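Local coordinates for protein aminotransferase, class I (Staphylococcus aureus, PDB 2O1B) that probably catalyses the pyridoxal-phosphate-dependent transfer of an amino group between an amino acid and a 2-oxo acid, as class I aminotransferases do, at residues 169-174 / 204-209; 67-72 / 291-296; 46-51 / 393-398; 134-139 / 148-153. All blocks are in the same frame, centred on the assembly; numbering follows the deposited sequence.

In the fold
Contacts 1 and 4 are near neighbours: their centres are 19 Å apart and their nearest atoms about 4 Å, without touching. Contact 4 packs a helix on strand 135-140 of the seven-stranded mixed sheet, and contact 1 flanks the adjacent strand 182-187. Contact 2 is on the opposite side of the chain's centre from contact 1, 41 Å between centres, and contact 3 is equally far from contact 1. The side chain of L138 in contact 4 is about 12 Å from a bound pyridoxal-5'-phosphate, and that of F69 in contact 2 about 14 Å. These same two contacts also meet the second subunit. Contact 3 joins residues near the two ends of the chain.

Contact 1. Residues 169-174 / 204-209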
loop_
_atom_site.group_PDB
_atom_site.type_symbol
_atom_site.label_atom_id
_atom_site.label_comp_id
_atom_site.label_asym_id
_atom_site.label_seq_id
_atom_site.Cartn_x
_atom_site.Cartn_y
_atom_site.Cartn_z
ATOM N N PRO A 169 -6.241 30.483 -0.327
ATOM C CA PRO A 169 -4.907 30.896 0.102
ATOM C C PRO A 169 -4.690 32.382 -0.115
ATOM O O PRO A 169 -5.238 32.960 -1.060
ATOM C CB PRO A 169 -3.974 30.102 -0.822
ATOM C CG PRO A 169 -4.823 29.009 -1.406
ATOM C CD PRO A 169 -6.182 29.596 -1.498
ATOM N N ASP A 170 -3.910 33.000 0.765
ATOM C CA ASP A 170 -3.474 34.367 0.546
ATOM C C ASP A 170 -1.956 34.372 0.569
ATOM O O ASP A 170 -1.327 34.460 1.634
ATOM C CB ASP A 170 -4.035 35.331 1.596
ATOM C CG ASP A 170 -3.715 36.794 1.273
ATOM O OD1 ASP A 170 -4.324 37.693 1.882
ATOM O OD2 ASP A 170 -2.865 37.058 0.401
ATOM N N TRP A 171 -1.383 34.271 -0.627
ATOM C CA TRP A 171 0.043 34.078 -0.789
ATOM C C TRP A 171 0.851 35.266 -0.273
ATOM O O TRP A 171 1.990 35.101 0.169
ATOM C CB TRP A 171 0.372 33.764 -2.253
ATOM C CG TRP A 171 -0.429 32.614 -2.815
ATOM C CD1 TRP A 171 -1.364 32.683 -3.807
ATOM C CD2 TRP A 171 -0.369 31.236 -2.416
ATOM N NE1 TRP A 171 -1.888 31.435 -4.055
ATOM C CE2 TRP A 171 -1.299 30.530 -3.213
ATOM C CE3 TRP A 171 0.377 30.530 -1.465
ATOM C CZ2 TRP A 171 -1.494 29.149 -3.094
ATOM C CZ3 TRP A 171 0.177 29.165 -1.340
ATOM C CH2 TRP A 171 -0.756 28.486 -2.151
ATOM N N SER A 172 0.253 36.453 -0.301
ATOM C CA SER A 172 0.928 37.659 0.180
ATOM C C SER A 172 1.083 37.667 1.701
ATOM O O SER A 172 1.905 38.410 2.239
ATOM C CB SER A 172 0.198 38.921 -0.292
ATOM O OG SER A 172 -0.960 39.174 0.490
ATOM N N LYS A 173 0.294 36.837 2.385
ATOM C CA LYS A 173 0.343 36.755 3.843
ATOM C C LYS A 173 1.257 35.639 4.369
ATOM O O LYS A 173 1.547 35.592 5.567
ATOM C CB LYS A 173 -1.069 36.608 4.416
ATOM C CG LYS A 173 -1.884 37.895 4.435
ATOM C CD LYS A 173 -3.347 37.581 4.757
ATOM C CE LYS A 173 -4.246 38.809 4.602
ATOM N NZ LYS A 173 -4.502 39.491 5.897
ATOM N N VAL A 174 1.698 34.738 3.487
ATOM C CA VAL A 174 2.717 33.749 3.861
ATOM C C VAL A 174 4.057 34.474 4.035
ATOM O O VAL A 174 4.457 35.264 3.172
ATOM C CB VAL A 174 2.866 32.609 2.813
ATOM C CG1 VAL A 174 3.785 31.497 3.342
ATOM C CG2 VAL A 174 1.503 32.019 2.433
ATOM N N ASP A 204 -5.072 29.648 -11.147
ATOM C CA ASP A 204 -4.199 30.515 -11.940
ATOM C C ASP A 204 -3.194 31.234 -11.044
ATOM O O ASP A 204 -2.010 31.301 -11.372
ATOM C CB ASP A 204 -5.002 31.536 -12.756
ATOM C CG ASP A 204 -5.768 30.902 -13.923
ATOM O OD1 ASP A 204 -6.637 31.580 -14.511
ATOM O OD2 ASP A 204 -5.496 29.736 -14.261
ATOM N N GLU A 205 -3.672 31.760 -9.921
ATOM C CA GLU A 205 -2.844 32.570 -9.025
ATOM C C GLU A 205 -1.745 31.732 -8.366
ATOM O O GLU A 205 -0.604 32.184 -8.235
ATOM C CB GLU A 205 -3.700 33.278 -7.962
ATOM C CG GLU A 205 -2.947 34.412 -7.256
ATOM C CD GLU A 205 -3.680 35.005 -6.059
ATOM O OE1 GLU A 205 -4.874 34.700 -5.846
ATOM O OE2 GLU A 205 -3.045 35.789 -5.317
ATOM N N ALA A 206 -2.103 30.514 -7.974
ATOM C CA ALA A 206 -1.202 29.584 -7.296
ATOM C C ALA A 206 -0.089 29.188 -8.248
ATOM O O ALA A 206 1.091 29.246 -7.895
ATOM C CB ALA A 206 -1.972 28.355 -6.842
ATOM N N ILE A 207 -0.486 28.800 -9.461
ATOM C CA ILE A 207 0.451 28.423 -10.523
ATOM C C ILE A 207 1.408 29.580 -10.865
ATOM O O ILE A 207 2.620 29.376 -10.947
ATOM C CB ILE A 207 -0.303 27.925 -11.789
ATOM C CG1 ILE A 207 -1.061 26.624 -11.486
ATOM C CG2 ILE A 207 0.667 27.727 -12.961
ATOM C CD1 ILE A 207 -2.157 26.302 -12.501
ATOM N N ALA A 208 0.870 30.786 -11.037
ATOM C CA ALA A 208 1.698 31.955 -11.329
ATOM C C ALA A 208 2.660 32.281 -10.186
ATOM O O ALA A 208 3.775 32.744 -10.421
ATOM C CB ALA A 208 0.833 33.159 -11.657
ATOM N N LYS A 209 2.233 32.041 -8.949
ATOM C CA LYS A 209 3.081 32.309 -7.789
ATOM C C LYS A 209 4.303 31.375 -7.730
ATOM O O LYS A 209 5.387 31.808 -7.329
ATOM C CB LYS A 209 2.262 32.232 -6.496
ATOM C CG LYS A 209 3.028 32.572 -5.204
ATOM C CD LYS A 209 3.190 34.074 -4.996
ATOM C CE LYS A 209 3.937 34.361 -3.713
ATOM N NZ LYS A 209 5.362 34.683 -3.956
HETATM O O HOH W 1 -5.851 32.498 -3.601
#
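W171 packs against helix 200-210, meeting K209 with its CB and E205 and A206 with its indole. Its CG stands anti to the carbonyl carbon (chi1 -53°), which swings the ring out of the loop toward that helix. Starting at the root, W171 CB rests against the CD and CE methylenes of K209, 3.9 Å from K209 CE; the lysine chain, bent at chi2, passes this methylene with its carbons. At the pyrrole rim, W171 CD1 approaches E205 OE2 at 3.8 Å, close to the ring plane. The carboxylate is turned almost perpendicular to the indole (87° between planes). Next comes W171 NE1, 3.8 Å from A206 CA, a van der Waals approach to the helix backbone. The benzo ring finishes the contact: W171 CZ2 lies 3.9 Å from the methyl carbon A206 CB.

Within the loop, P169 CB sits 3.5 Å above one face of the indole, toward its rim. A water extends the link beyond the ring, donating to P169 O at 2.7 Å and, more loosely, to E205 OE1 at 3.3 Å. The turn carrying the tryptophan is braced by S172 OG, which donates to D170 OD2 over 2.8 Å.

F210, the next residue along the helix from K209, meets the indole edge-to-face, and I185 of strand 182-187 also touches it. W171 thus fills the junction of the 169-174 loop, helix 200-210 and the central sheet.

Contact 2. Residues 67-72 / 291-296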
loop_
_atom_site.group_PDB
_atom_site.type_symbol
_atom_site.label_atom_id
_atom_site.label_comp_id
_atom_site.label_asym_id
_atom_site.label_seq_id
_atom_site.Cartn_x
_atom_site.Cartn_y
_atom_site.Cartn_z
ATOM N N ASP A 67 -20.897 -6.239 -10.616
ATOM C CA ASP A 67 -20.983 -7.349 -11.598
ATOM C C ASP A 67 -19.688 -7.559 -12.377
ATOM O O ASP A 67 -19.266 -8.691 -12.602
ATOM C CB ASP A 67 -22.104 -7.138 -12.620
ATOM C CG ASP A 67 -23.461 -6.991 -11.986
ATOM O OD1 ASP A 67 -24.347 -6.365 -12.630
ATOM O OD2 ASP A 67 -23.650 -7.505 -10.859
ATOM N N HIS A 68 -19.070 -6.462 -12.801
ATOM C CA HIS A 68 -17.814 -6.542 -13.534
ATOM C C HIS A 68 -16.616 -6.966 -12.691
ATOM O O HIS A 68 -15.723 -7.649 -13.193
ATOM C CB HIS A 68 -17.545 -5.254 -14.314
ATOM C CG HIS A 68 -18.171 -5.272 -15.672
ATOM N ND1 HIS A 68 -17.441 -5.449 -16.826
ATOM C CD2 HIS A 68 -19.474 -5.233 -16.053
ATOM C CE1 HIS A 68 -18.261 -5.472 -17.863
ATOM N NE2 HIS A 68 -19.502 -5.351 -17.420
ATOM N N PHE A 69 -16.602 -6.586 -11.417
ATOM C CA PHE A 69 -15.597 -7.107 -10.480
ATOM C C PHE A 69 -15.766 -8.635 -10.327
ATOM O O PHE A 69 -14.808 -9.387 -10.476
ATOM C CB PHE A 69 -15.721 -6.392 -9.134
ATOM C CG PHE A 69 -14.443 -6.363 -8.309
ATOM C CD1 PHE A 69 -14.140 -5.244 -7.544
ATOM C CD2 PHE A 69 -13.565 -7.441 -8.285
ATOM C CE1 PHE A 69 -12.992 -5.200 -6.776
ATOM C CE2 PHE A 69 -12.408 -7.414 -7.508
ATOM C CZ PHE A 69 -12.121 -6.286 -6.757
ATOM N N GLN A 70 -16.987 -9.092 -10.067
ATOM C CA GLN A 70 -17.284 -10.510 -9.946
ATOM C C GLN A 70 -16.750 -11.305 -11.141
ATOM O O GLN A 70 -16.143 -12.362 -10.967
ATOM C CB GLN A 70 -18.797 -10.741 -9.755
ATOM C CG GLN A 70 -19.268 -10.266 -8.374
ATOM C CD GLN A 70 -20.764 -10.363 -8.138
ATOM O OE1 GLN A 70 -21.201 -10.448 -6.987
ATOM N NE2 GLN A 70 -21.559 -10.334 -9.212
ATOM N N LYS A 71 -16.963 -10.767 -12.339
ATOM C CA LYS A 71 -16.513 -11.406 -13.570
ATOM C C LYS A 71 -15.003 -11.381 -13.716
ATOM O O LYS A 71 -14.406 -12.383 -14.124
ATOM C CB LYS A 71 -17.196 -10.789 -14.791
ATOM C CG LYS A 71 -18.654 -11.182 -14.883
ATOM C CD LYS A 71 -19.275 -10.833 -16.222
ATOM C CE LYS A 71 -20.642 -11.491 -16.379
ATOM N NZ LYS A 71 -20.561 -12.971 -16.634
ATOM N N ALA A 72 -14.395 -10.246 -13.364
ATOM C CA ALA A 72 -12.940 -10.056 -13.412
ATOM C C ALA A 72 -12.146 -11.017 -12.530
ATOM O O ALA A 72 -10.936 -11.163 -12.709
ATOM C CB ALA A 72 -12.580 -8.613 -13.060
ATOM N N GLN A 291 -8.503 -3.427 -10.848
ATOM C CA GLN A 291 -8.271 -2.520 -11.981
ATOM C C GLN A 291 -9.448 -2.520 -12.965
ATOM O O GLN A 291 -9.880 -1.458 -13.420
ATOM C CB GLN A 291 -6.971 -2.872 -12.710
ATOM C CG GLN A 291 -5.681 -2.597 -11.932
ATOM C CD GLN A 291 -4.470 -2.723 -12.823
ATOM O OE1 GLN A 291 -4.355 -2.004 -13.819
ATOM N NE2 GLN A 291 -3.567 -3.644 -12.489
ATOM N N ASP A 292 -9.975 -3.702 -13.281
ATOM C CA ASP A 292 -11.108 -3.827 -14.210
ATOM C C ASP A 292 -12.390 -3.150 -13.691
ATOM O O ASP A 292 -13.105 -2.483 -14.454
ATOM C CB ASP A 292 -11.374 -5.313 -14.537
ATOM C CG ASP A 292 -10.264 -5.931 -15.397
ATOM O OD1 ASP A 292 -9.359 -5.173 -15.811
ATOM O OD2 ASP A 292 -10.277 -7.161 -15.651
ATOM N N ALA A 293 -12.684 -3.330 -12.401
ATOM C CA ALA A 293 -13.813 -2.657 -11.768
ATOM C C ALA A 293 -13.650 -1.135 -11.820
ATOM O O ALA A 293 -14.606 -0.419 -12.086
ATOM C CB ALA A 293 -13.963 -3.123 -10.338
ATOM N N ALA A 294 -12.430 -0.657 -11.561
ATOM C CA ALA A 294 -12.100 0.759 -11.660
ATOM C C ALA A 294 -12.259 1.320 -13.085
ATOM O O ALA A 294 -12.769 2.437 -13.274
ATOM C CB ALA A 294 -10.695 0.998 -11.142
ATOM N N ILE A 295 -11.831 0.535 -14.076
ATOM C CA ILE A 295 -11.943 0.895 -15.486
ATOM C C ILE A 295 -13.415 1.043 -15.800
ATOM O O ILE A 295 -13.840 2.024 -16.408
ATOM C CB ILE A 295 -11.334 -0.209 -16.409
ATOM C CG1 ILE A 295 -9.802 -0.169 -16.374
ATOM C CG2 ILE A 295 -11.853 -0.077 -17.867
ATOM C CD1 ILE A 295 -9.125 -1.496 -16.757
ATOM N N TYR A 296 -14.194 0.056 -15.377
ATOM C CA TYR A 296 -15.617 0.061 -15.661
ATOM C C TYR A 296 -16.275 1.291 -15.047
ATOM O O TYR A 296 -17.079 1.940 -15.698
ATOM C CB TYR A 296 -16.267 -1.211 -15.142
ATOM C CG TYR A 296 -17.638 -1.418 -15.712
ATOM C CD1 TYR A 296 -18.775 -1.054 -14.993
ATOM C CD2 TYR A 296 -17.802 -1.943 -16.990
ATOM C CE1 TYR A 296 -20.035 -1.234 -15.527
ATOM C CE2 TYR A 296 -19.054 -2.130 -17.527
ATOM C CZ TYR A 296 -20.162 -1.776 -16.791
ATOM O OH TYR A 296 -21.401 -1.967 -17.336
#
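D292 divides its carboxylate between a charge and a methyl group: OD1 forms a salt bridge with K87, whereas OD2 lies 3.8 Å from A72 CB, which also touches D292 CB at the same separation. The acid therefore meets helix 63-72 through van der Waals contact, its strongest polar partner being the lysine.

Segments 67-72 and 291-296 run roughly antiparallel, 150° between their directions, with axes 8.4 Å apart at closest. The closeness is consistent with the small A293 and A72 at the interface. A293 projects toward F69, and the CA atoms of these two residues are just 5.0 Å apart. F69 CD1 presses on A293 CB at 3.5 Å, the methyl coming obliquely to the phenyl ring, and F69 CB is also within reach of that methyl. F69 additionally packs on L73 of the second subunit, so the helix pair borders the dimer interface.

At the other end, H68 and Y296 form a face-to-face stack. The ring centroids are 3.8 Å apart and the planes differ by 18°, while the two side chains cross at about a right angle. Y296 CG is anti to its own backbone nitrogen (chi1 -165°), which sends the phenol across to the imidazole; Y296 CE2 then sits 3.2 Å above the imidazole plane, over its centre. H300 meets the tyrosine ring too.

Chemically, the interface is held by dispersion between flat rings and by methyl contacts, and the negative charge of D292 is presumably compensated by K87 instead of by anything on helix 63-72.

Contact 3. Residues 46-51 / 393-398; sequences PLPLIN and AIRLTE
This is an arginine-to-carbonyl contact sandwiched between aliphatic side chains: R395, on the C-terminal helix 388-397, reaches L47, P48 and I50 in the segment leading into strand 50-51. It thereby ties chain-end elements together, as expected for the small domain of a class I aminotransferase, which is built from both ends of the chain.

The evidence is in the guanidinium. R395 grips one oxygen end-on with two nitrogens: NH2 donates to P48 O over 2.8 Å and NH1 donates to P48 O over 2.9 Å. The acceptor lies in the guanidinium plane. NH2 comes in the carbonyl plane on a lone pair (C=O...N angle 142°), whereas NH1 arrives almost in line with the C=O bond, at 165°. The arginine chain is extended from CG to NE, which carries the charged group straight across from the helix.

Both faces of the guanidinium are covered. L47 CB is 3.6 Å above one face, offset to the rim; on the opposite face I50 CD1 sits over the centre, 3.5 Å from the plane and 3.6 Å from R395 CZ. L47 CD2 runs alongside, 3.9 Å from R395 NE. Held flat in this way and bonded at its edge, the group has little freedom to rotate. Its charge is met by E391, one helical turn earlier, which forms a salt bridge with NH2.

Around it, I50 shares backbone bonds with S361 and L363, pairing strand 50-51 with strand 362-363. R395 also touches I362, while A393 and L396 turn to F319 on helix 302-325.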
loop_
_atom_site.group_PDB
_atom_site.type_symbol
_atom_site.label_atom_id
_atom_site.label_comp_id
_atom_site.label_asym_id
_atom_site.label_seq_id
_atom_site.Cartn_x
_atom_site.Cartn_y
_atom_site.Cartn_z
ATOM N N PRO A 46 -27.966 8.881 26.058
ATOM C CA PRO A 46 -29.246 8.158 26.118
ATOM C C PRO A 46 -29.920 7.915 24.764
ATOM O O PRO A 46 -30.455 6.830 24.526
ATOM C CB PRO A 46 -30.126 9.078 26.968
ATOM C CG PRO A 46 -29.452 10.407 26.944
ATOM C CD PRO A 46 -28.002 10.112 26.863
ATOM N N LEU A 47 -29.882 8.923 23.894
ATOM C CA LEU A 47 -30.576 8.897 22.612
ATOM C C LEU A 47 -29.915 7.917 21.638
ATOM O O LEU A 47 -28.723 7.653 21.751
ATOM C CB LEU A 47 -30.604 10.310 22.016
ATOM C CG LEU A 47 -31.542 11.393 22.580
ATOM C CD1 LEU A 47 -31.735 11.339 24.087
ATOM C CD2 LEU A 47 -31.046 12.768 22.174
ATOM N N PRO A 48 -30.691 7.345 20.696
ATOM C CA PRO A 48 -30.054 6.554 19.641
ATOM C C PRO A 48 -28.963 7.350 18.920
ATOM O O PRO A 48 -29.147 8.533 18.625
ATOM C CB PRO A 48 -31.213 6.233 18.695
ATOM C CG PRO A 48 -32.415 6.261 19.565
ATOM C CD PRO A 48 -32.160 7.348 20.566
ATOM N N LEU A 49 -27.837 6.693 18.658
ATOM C CA LEU A 49 -26.660 7.341 18.090
ATOM C C LEU A 49 -26.838 7.704 16.620
ATOM O O LEU A 49 -27.326 6.900 15.825
ATOM C CB LEU A 49 -25.421 6.449 18.265
ATOM C CG LEU A 49 -24.058 6.994 17.828
ATOM C CD1 LEU A 49 -23.547 8.081 18.776
ATOM C CD2 LEU A 49 -23.046 5.851 17.710
ATOM N N ILE A 50 -26.459 8.938 16.286
ATOM C CA ILE A 50 -26.288 9.371 14.902
ATOM C C ILE A 50 -24.808 9.719 14.734
ATOM O O ILE A 50 -24.284 10.603 15.415
ATOM C CB ILE A 50 -27.192 10.572 14.543
ATOM C CG1 ILE A 50 -28.656 10.247 14.861
ATOM C CG2 ILE A 50 -27.034 10.953 13.071
ATOM C CD1 ILE A 50 -29.572 11.452 14.914
ATOM N N ASN A 51 -24.138 8.985 13.849
ATOM C CA ASN A 51 -22.704 9.133 13.634
ATOM C C ASN A 51 -22.463 10.067 12.468
ATOM O O ASN A 51 -22.462 9.638 11.321
ATOM C CB ASN A 51 -22.061 7.766 13.372
ATOM C CG ASN A 51 -20.538 7.806 13.392
ATOM O OD1 ASN A 51 -19.911 8.872 13.394
ATOM N ND2 ASN A 51 -19.932 6.624 13.399
ATOM N N ALA A 393 -30.745 17.241 12.741
ATOM C CA ALA A 393 -30.957 18.673 12.571
ATOM C C ALA A 393 -31.764 19.245 13.727
ATOM O O ALA A 393 -31.375 20.243 14.324
ATOM C CB ALA A 393 -31.647 18.958 11.248
ATOM N N ILE A 394 -32.879 18.595 14.042
ATOM C CA ILE A 394 -33.750 19.015 15.141
ATOM C C ILE A 394 -33.053 18.911 16.496
ATOM O O ILE A 394 -33.267 19.755 17.370
ATOM C CB ILE A 394 -35.084 18.231 15.150
ATOM C CG1 ILE A 394 -35.814 18.418 13.816
ATOM C CG2 ILE A 394 -35.979 18.706 16.294
ATOM C CD1 ILE A 394 -37.135 17.653 13.691
ATOM N N ARG A 395 -32.223 17.881 16.662
ATOM C CA ARG A 395 -31.399 17.733 17.865
ATOM C C ARG A 395 -30.484 18.943 18.048
ATOM O O ARG A 395 -30.412 19.514 19.136
ATOM C CB ARG A 395 -30.556 16.452 17.812
ATOM C CG ARG A 395 -31.331 15.170 18.069
ATOM C CD ARG A 395 -30.376 14.009 18.296
ATOM N NE ARG A 395 -31.061 12.720 18.236
ATOM C CZ ARG A 395 -30.457 11.542 18.361
ATOM N NH1 ARG A 395 -29.145 11.473 18.563
ATOM N NH2 ARG A 395 -31.166 10.427 18.279
ATOM N N LEU A 396 -29.806 19.326 16.967
ATOM C CA LEU A 396 -28.862 20.445 16.963
ATOM C C LEU A 396 -29.492 21.830 17.149
ATOM O O LEU A 396 -28.925 22.683 17.836
ATOM C CB LEU A 396 -28.031 20.418 15.682
ATOM C CG LEU A 396 -26.963 19.326 15.652
ATOM C CD1 LEU A 396 -26.402 19.175 14.254
ATOM C CD2 LEU A 396 -25.857 19.652 16.647
ATOM N N THR A 397 -30.659 22.045 16.540
ATOM C CA THR A 397 -31.371 23.330 16.647
ATOM C C THR A 397 -31.861 23.616 18.071
ATOM O O THR A 397 -31.996 24.775 18.469
ATOM C CB THR A 397 -32.555 23.421 15.660
ATOM O OG1 THR A 397 -33.446 22.323 15.872
ATOM C CG2 THR A 397 -32.066 23.393 14.231
ATOM N N GLU A 398 -32.125 22.554 18.830
ATOM C CA GLU A 398 -32.458 22.659 20.250
ATOM C C GLU A 398 -31.346 23.370 21.036
ATOM O O GLU A 398 -31.588 23.921 22.114
ATOM C CB GLU A 398 -32.724 21.262 20.826
ATOM C CG GLU A 398 -33.426 21.235 22.185
ATOM C CD GLU A 398 -32.466 21.268 23.381
ATOM O OE1 GLU A 398 -31.250 21.048 23.198
ATOM O OE2 GLU A 398 -32.931 21.504 24.510
#

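Contact 4. Residues 134-139 / 148-153; sequences DYVLLP and AGVLLA
V136 and V150 adopt the same rotamer, CG1 anti to the backbone nitrogen (chi1 179° and -176°), and each thereby presents both methyls to the other. They face one another across a beta-alpha-beta unit in which helix 146-152 connects strand 135-140 with its parallel neighbour 156-161, at one side of the seven-stranded mixed sheet.

The two valines reach toward each other tip to tip, with CA atoms 7.0 Å apart. Their methyls pair crosswise: V136 CG1 meets V150 CG2 at 3.7 Å, and V136 CG2 meets V150 CG1 at 3.8 Å. The branch point is covered as well, since V136 CB is 3.8 Å from V150 CG2. Within 148-153, V150 makes all the contacts to 134-139, and V150 also touches P157 on strand 156-161, so it spans two strands of the unit.

Strand alternation decides which residues take part. V136 and L138 direct their side chains to the helix, whereas Y135 and L137 point the other way; Y135 packs on helix 176-181. Three residues after V150, A153 leaves the helical conformation, and A153 N bonds to V150 O at 3.1 Å. A148 and L152, elsewhere on the helix, pack on H281 and T282 of the second subunit.

The remaining link to the strand is light: L138 CD1 lies 4.1 Å from V150 CG2, the same methyl that touches V136 CG1.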
loop_
_atom_site.group_PDB
_atom_site.type_symbol
_atom_site.label_atom_id
_atom_site.label_comp_id
_atom_site.label_asym_id
_atom_site.label_seq_id
_atom_site.Cartn_x
_atom_site.Cartn_y
_atom_site.Cartn_z
ATOM N N ASP A 134 13.165 20.239 4.152
ATOM C CA ASP A 134 12.342 20.998 3.215
ATOM C C ASP A 134 11.015 21.354 3.864
ATOM O O ASP A 134 10.420 20.530 4.548
ATOM C CB ASP A 134 12.081 20.193 1.928
ATOM C CG ASP A 134 13.254 20.243 0.946
ATOM O OD1 ASP A 134 13.118 19.637 -0.135
ATOM O OD2 ASP A 134 14.299 20.879 1.239
ATOM N N TYR A 135 10.547 22.577 3.629
ATOM C CA TYR A 135 9.261 23.024 4.157
ATOM C C TYR A 135 8.120 22.573 3.274
ATOM O O TYR A 135 8.233 22.587 2.051
ATOM C CB TYR A 135 9.230 24.539 4.254
ATOM C CG TYR A 135 10.028 25.107 5.389
ATOM C CD1 TYR A 135 11.252 24.556 5.764
ATOM C CD2 TYR A 135 9.575 26.223 6.076
ATOM C CE1 TYR A 135 12.004 25.110 6.814
ATOM C CE2 TYR A 135 10.310 26.782 7.114
ATOM C CZ TYR A 135 11.514 26.222 7.480
ATOM O OH TYR A 135 12.220 26.781 8.519
ATOM N N VAL A 136 7.026 22.151 3.909
ATOM C CA VAL A 136 5.813 21.774 3.197
ATOM C C VAL A 136 4.647 22.552 3.814
ATOM O O VAL A 136 4.436 22.503 5.038
ATOM C CB VAL A 136 5.543 20.246 3.275
ATOM C CG1 VAL A 136 4.269 19.890 2.540
ATOM C CG2 VAL A 136 6.729 19.453 2.709
ATOM N N LEU A 137 3.905 23.266 2.966
ATOM C CA LEU A 137 2.729 24.025 3.405
ATOM C C LEU A 137 1.487 23.147 3.420
ATOM O O LEU A 137 1.175 22.511 2.421
ATOM C CB LEU A 137 2.506 25.244 2.511
ATOM C CG LEU A 137 3.491 26.378 2.790
ATOM C CD1 LEU A 137 3.445 27.415 1.689
ATOM C CD2 LEU A 137 3.146 27.016 4.130
ATOM N N LEU A 138 0.804 23.134 4.570
ATOM C CA LEU A 138 -0.384 22.319 4.807
ATOM C C LEU A 138 -1.617 23.177 5.154
ATOM O O LEU A 138 -1.558 23.994 6.074
ATOM C CB LEU A 138 -0.094 21.340 5.959
ATOM C CG LEU A 138 0.375 19.900 5.670
ATOM C CD1 LEU A 138 1.088 19.678 4.340
ATOM C CD2 LEU A 138 1.155 19.277 6.801
ATOM N N PRO A 139 -2.748 22.980 4.438
ATOM C CA PRO A 139 -3.936 23.806 4.693
ATOM C C PRO A 139 -4.413 23.710 6.138
ATOM O O PRO A 139 -4.558 22.606 6.683
ATOM C CB PRO A 139 -4.998 23.205 3.758
ATOM C CG PRO A 139 -4.249 22.500 2.723
ATOM C CD PRO A 139 -2.991 21.992 3.373
ATOM N N ALA A 148 1.573 13.269 8.365
ATOM C CA ALA A 148 2.333 12.027 8.478
ATOM C C ALA A 148 3.336 11.859 7.332
ATOM O O ALA A 148 4.505 11.520 7.570
ATOM C CB ALA A 148 1.385 10.820 8.534
ATOM N N GLY A 149 2.866 12.089 6.104
ATOM C CA GLY A 149 3.714 12.036 4.905
ATOM C C GLY A 149 4.918 12.962 5.005
ATOM O O GLY A 149 6.061 12.541 4.782
ATOM N N VAL A 150 4.674 14.222 5.350
ATOM C CA VAL A 150 5.769 15.190 5.517
ATOM C C VAL A 150 6.792 14.681 6.546
ATOM O O VAL A 150 8.005 14.677 6.284
ATOM C CB VAL A 150 5.251 16.592 5.904
ATOM C CG1 VAL A 150 6.397 17.571 5.969
ATOM C CG2 VAL A 150 4.199 17.076 4.899
ATOM N N LEU A 151 6.301 14.224 7.701
ATOM C CA LEU A 151 7.161 13.742 8.789
ATOM C C LEU A 151 7.903 12.470 8.416
ATOM O O LEU A 151 9.038 12.259 8.847
ATOM C CB LEU A 151 6.361 13.519 10.087
ATOM C CG LEU A 151 5.769 14.743 10.780
ATOM C CD1 LEU A 151 4.990 14.346 12.018
ATOM C CD2 LEU A 151 6.871 15.758 11.170
ATOM N N LEU A 152 7.258 11.620 7.622
ATOM C CA LEU A 152 7.893 10.384 7.164
ATOM C C LEU A 152 9.061 10.663 6.225
ATOM O O LEU A 152 9.930 9.814 6.057
ATOM C CB LEU A 152 6.881 9.459 6.477
ATOM C CG LEU A 152 5.984 8.659 7.435
ATOM C CD1 LEU A 152 4.775 8.039 6.693
ATOM C CD2 LEU A 152 6.792 7.596 8.183
ATOM N N ALA A 153 9.058 11.852 5.619
ATOM C CA ALA A 153 10.130 12.302 4.727
ATOM C C ALA A 153 11.090 13.305 5.380
ATOM O O ALA A 153 11.876 13.954 4.687
ATOM C CB ALA A 153 9.523 12.907 3.465
#